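D-alanyl-D-alanine carboxypeptidase (Streptococcus pneumoniae R6, PDB 1XP4) probably removes the terminal D-alanine from peptidoglycan precursor peptides, as a serine carboxypeptidase and penicillin-binding protein of the S11 family. Local coordinates at residues K354-G358 and Q359-T363; I203-N207 and Y208-G212. One frame throughout, in Å; residues are numbered along the deposited sequence.

Contact 1: K354-G358 and Q359-T363; sequences KDLIG and QGYIT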
# COMPACT_ATOMS: atom_id res chain seq x y z
N LYS A 354 -5.09 20.80 10.51
CA LYS A 354 -5.28 20.99 11.95
C LYS A 354 -6.33 19.99 12.47
O LYS A 354 -6.82 20.11 13.59
CB LYS A 354 -5.74 22.41 12.25
CG LYS A 354 -4.81 23.48 11.71
CD LYS A 354 -5.34 24.89 12.00
CE LYS A 354 -4.46 25.95 11.35
NZ LYS A 354 -4.94 27.35 11.58
N ASP A 355 -6.66 19.01 11.64
CA ASP A 355 -7.66 18.01 11.96
C ASP A 355 -7.00 16.62 11.99
O ASP A 355 -7.46 15.67 11.34
CB ASP A 355 -8.75 18.06 10.90
CG ASP A 355 -10.02 17.36 11.32
OD1 ASP A 355 -9.96 16.55 12.26
OD2 ASP A 355 -11.07 17.61 10.69
N LEU A 356 -5.91 16.50 12.74
CA LEU A 356 -5.16 15.26 12.83
C LEU A 356 -5.84 14.14 13.60
O LEU A 356 -6.21 14.31 14.76
CB LEU A 356 -3.79 15.53 13.45
CG LEU A 356 -3.07 16.72 12.80
CD1 LEU A 356 -1.72 16.90 13.44
CD2 LEU A 356 -2.95 16.49 11.29
N ILE A 357 -5.97 13.00 12.95
CA ILE A 357 -6.59 11.83 13.55
C ILE A 357 -5.46 10.87 13.90
O ILE A 357 -4.62 10.57 13.06
CB ILE A 357 -7.55 11.17 12.54
CG1 ILE A 357 -8.59 12.20 12.11
CG2 ILE A 357 -8.22 9.93 13.15
CD1 ILE A 357 -9.43 11.76 10.97
N GLY A 358 -5.43 10.40 15.15
CA GLY A 358 -4.37 9.51 15.56
C GLY A 358 -3.06 10.28 15.54
O GLY A 358 -2.95 11.32 16.17
N GLN A 359 -2.07 9.78 14.81
CA GLN A 359 -0.79 10.48 14.72
C GLN A 359 -0.88 11.45 13.53
O GLN A 359 0.11 12.06 13.14
CB GLN A 359 0.35 9.48 14.50
CG GLN A 359 0.28 8.30 15.44
CD GLN A 359 1.55 7.50 15.46
OE1 GLN A 359 2.55 7.92 16.04
NE2 GLN A 359 1.53 6.32 14.84
N GLY A 360 -2.08 11.57 12.98
CA GLY A 360 -2.32 12.47 11.86
C GLY A 360 -2.00 11.87 10.50
O GLY A 360 -2.89 11.62 9.69
N TYR A 361 -0.71 11.65 10.26
CA TYR A 361 -0.23 11.10 9.01
C TYR A 361 0.74 9.95 9.23
O TYR A 361 1.44 9.90 10.24
CB TYR A 361 0.47 12.20 8.20
CG TYR A 361 -0.46 13.26 7.65
CD1 TYR A 361 -1.08 14.18 8.49
CD2 TYR A 361 -0.73 13.32 6.29
CE1 TYR A 361 -1.97 15.12 7.98
CE2 TYR A 361 -1.61 14.26 5.77
CZ TYR A 361 -2.23 15.15 6.62
OH TYR A 361 -3.13 16.05 6.09
N ILE A 362 0.79 9.01 8.28
CA ILE A 362 1.71 7.88 8.37
C ILE A 362 3.04 8.25 7.72
O ILE A 362 3.88 7.40 7.44
CB ILE A 362 1.16 6.61 7.67
CG1 ILE A 362 0.88 6.91 6.19
CG2 ILE A 362 -0.08 6.12 8.38
CD1 ILE A 362 0.70 5.66 5.35
N THR A 363 3.21 9.54 7.47
CA THR A 363 4.43 10.07 6.85
C THR A 363 4.76 11.38 7.56
O THR A 363 3.87 12.09 8.00
CB THR A 363 4.21 10.31 5.33
OG1 THR A 363 5.39 10.88 4.76
CG2 THR A 363 3.05 11.25 5.10
O HOH W 1 -5.44 12.69 10.04
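Leu-356 packs against Gly-360 and Tyr-361 at the mouth of a type II' beta turn that runs from Ile-357 to Gly-360. This turn lies in the long loop between strands 345-350 and 368-373, in the PBP5-type C-terminal region. CB of Leu-356 rests 3.7 Å from CA of Gly-360. The side chain continues beyond CB, with CG beside the backbone N (chi1 -49°), and carries the CD2 methyl to the tyrosine. CD2 of Leu-356 meets CE1 of Tyr-361 at 3.7 Å. It comes in the plane of the ring, at the edge, and the two side chains cross at about a right angle. The far end of the ring is held separately, since Tyr-361 OH bonds to Asp-353 OD2.

Ile-357 contributes backbone to the turn. Its carbonyl O accepts from Gly-360 N at 2.7 Å. The bond is bent (144° at the hydrogen), and the donor stands above the carbonyl plane. The bond to CB of Ile-357 points away from Gln-359 and the residues after it.

Gly-358 takes the first corner, with a positive phi (66°) that favours glycine, as in the first corner of a II' turn. Gln-359 takes the second corner. Its extended chain heads off toward Thr-34 and Tyr-171. Gly-360 ends the turn with a second positive phi, and it shares backbone hydrogen bonding with Ile-27. The C-terminal region is thereby joined to strand 26-31 of the catalytic domain.

A water closes the mouth of the turn: it accepts from Ile-357 N at 3.0 Å and donates to Gly-360 O at 2.8 Å.

Contact 2: I203-N207 and Y208-G212; sequences ITSTN and YMLEG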
# COMPACT_ATOMS: atom_id res chain seq x y z
N ILE A 203 -6.58 -19.82 -11.15
CA ILE A 203 -6.45 -19.52 -9.73
C ILE A 203 -7.52 -18.49 -9.37
O ILE A 203 -7.90 -17.66 -10.20
CB ILE A 203 -5.05 -18.99 -9.35
CG1 ILE A 203 -4.74 -17.69 -10.09
CG2 ILE A 203 -4.00 -20.03 -9.66
CD1 ILE A 203 -3.38 -17.15 -9.80
N THR A 204 -8.02 -18.56 -8.14
CA THR A 204 -9.06 -17.66 -7.68
C THR A 204 -8.51 -16.73 -6.61
O THR A 204 -7.68 -17.13 -5.79
CB THR A 204 -10.24 -18.46 -7.08
OG1 THR A 204 -10.84 -19.26 -8.10
CG2 THR A 204 -11.29 -17.52 -6.49
N SER A 205 -9.00 -15.49 -6.62
CA SER A 205 -8.58 -14.49 -5.65
C SER A 205 -9.22 -14.77 -4.30
O SER A 205 -10.28 -15.39 -4.23
CB SER A 205 -8.99 -13.10 -6.13
OG SER A 205 -8.59 -12.10 -5.21
N THR A 206 -8.57 -14.33 -3.23
CA THR A 206 -9.08 -14.52 -1.88
C THR A 206 -9.79 -13.24 -1.48
O THR A 206 -10.38 -13.16 -0.40
CB THR A 206 -7.94 -14.77 -0.88
OG1 THR A 206 -7.02 -13.67 -0.93
CG2 THR A 206 -7.22 -16.06 -1.19
N ASN A 207 -9.71 -12.24 -2.35
CA ASN A 207 -10.33 -10.95 -2.10
C ASN A 207 -11.76 -11.00 -2.61
O ASN A 207 -12.00 -10.92 -3.81
CB ASN A 207 -9.56 -9.85 -2.82
CG ASN A 207 -10.02 -8.46 -2.44
OD1 ASN A 207 -11.18 -8.26 -2.07
ND2 ASN A 207 -9.12 -7.49 -2.54
N TYR A 208 -12.71 -11.13 -1.69
CA TYR A 208 -14.11 -11.21 -2.07
C TYR A 208 -14.87 -9.89 -2.25
O TYR A 208 -16.09 -9.88 -2.28
CB TYR A 208 -14.84 -12.11 -1.08
CG TYR A 208 -14.41 -13.54 -1.27
CD1 TYR A 208 -14.51 -14.14 -2.52
CD2 TYR A 208 -13.92 -14.29 -0.21
CE1 TYR A 208 -14.12 -15.45 -2.71
CE2 TYR A 208 -13.52 -15.61 -0.40
CZ TYR A 208 -13.64 -16.18 -1.66
OH TYR A 208 -13.29 -17.49 -1.87
N MSE A 209 -14.13 -8.79 -2.37
CA MSE A 209 -14.77 -7.50 -2.58
C MSE A 209 -14.56 -7.06 -4.03
O MSE A 209 -14.91 -5.95 -4.42
CB MSE A 209 -14.20 -6.46 -1.63
CG MSE A 209 -14.63 -6.67 -0.19
SE MSE A 209 -13.80 -5.45 1.03
CE MSE A 209 -15.16 -4.09 1.04
N LEU A 210 -13.98 -7.97 -4.83
CA LEU A 210 -13.72 -7.70 -6.23
C LEU A 210 -14.94 -7.99 -7.12
O LEU A 210 -15.96 -8.54 -6.67
CB LEU A 210 -12.52 -8.53 -6.70
CG LEU A 210 -11.16 -8.24 -6.06
CD1 LEU A 210 -10.10 -9.23 -6.55
CD2 LEU A 210 -10.73 -6.81 -6.38
N GLU A 211 -14.82 -7.61 -8.39
CA GLU A 211 -15.86 -7.80 -9.39
C GLU A 211 -16.38 -9.23 -9.50
O GLU A 211 -15.61 -10.17 -9.71
CB GLU A 211 -15.35 -7.32 -10.75
CG GLU A 211 -14.82 -5.90 -10.72
CD GLU A 211 -15.76 -4.89 -11.38
OE1 GLU A 211 -16.99 -5.15 -11.43
OE2 GLU A 211 -15.26 -3.84 -11.84
N GLY A 212 -17.70 -9.37 -9.37
CA GLY A 212 -18.36 -10.66 -9.48
C GLY A 212 -18.26 -11.58 -8.28
O GLY A 212 -18.58 -12.76 -8.38
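Asn-207 and selenomethionine Met-209 form an Asx turn that follows directly on an ST turn. OD1 of Asn-207 accepts from Met-209 N at 3.0 Å. The bond is fairly straight, at 159°, and the donor is tilted slightly from the amide carbonyl plane. The torsion behind it puts CG opposite the residue's own N and beside its carbonyl carbon (chi1 -171°), so the amide reaches forward along the chain. In the ST turn, Ser-205 OG takes the N-H of Asn-207 at 3.1 Å. Asn-207 therefore gives its backbone N to one turn and its side-chain oxygen to the next.

Leu-210 packs back against Asn-207 and Ser-205. Its CG lies 3.8 Å from CG of Asn-207, and the two side chains cross at about a right angle. The CD1 methyl goes further back and meets Ser-205 OG at 3.5 Å.

These turns lead the chain away from strand 201-204, the second strand of a small antiparallel hairpin in the penicillin-binding, beta-lactamase-like domain. Thr-206 is the middle residue of the ST turn, and its CB points away from the residues that follow. Its OG1 bonds to Thr-225 OG1, next to Lys-224, the predicted substrate-binding lysine. A bound sulfate lies about 4 Å from the side chain of Thr-206.

Tyr-208 folds back over the stretch it has just left. The carbonyl O of Thr-206 sits over one face of its ring, 3.7 Å from CD2 of Tyr-208. Tyr-261 meets the same ring with its plane turned by about 60°. The Met-209 side chain leads away from Asn-207 and packs on Phe-235 and on Phe-264 of helix 262-277.

How the contacts relate
Contacts 1 and 2 do not touch. Their centres are 32 Å apart, and their nearest atoms about 18 Å. They lie on opposite sides of the chain's centre and meet different edges of the same five-stranded antiparallel sheet. Contact 1, from the C-terminal region, is hydrogen-bonded to strand 26-31, one outermost strand. Contact 2 reaches strand 220-228, the other outermost strand, through Thr-206. Only contact 2 is near the predicted active site: the side chain of Thr-206 is about 5 Å from those of both Ser-104 and Lys-224. Contact 1 lies away from these residues and belongs to the junction between the two regions of the chain.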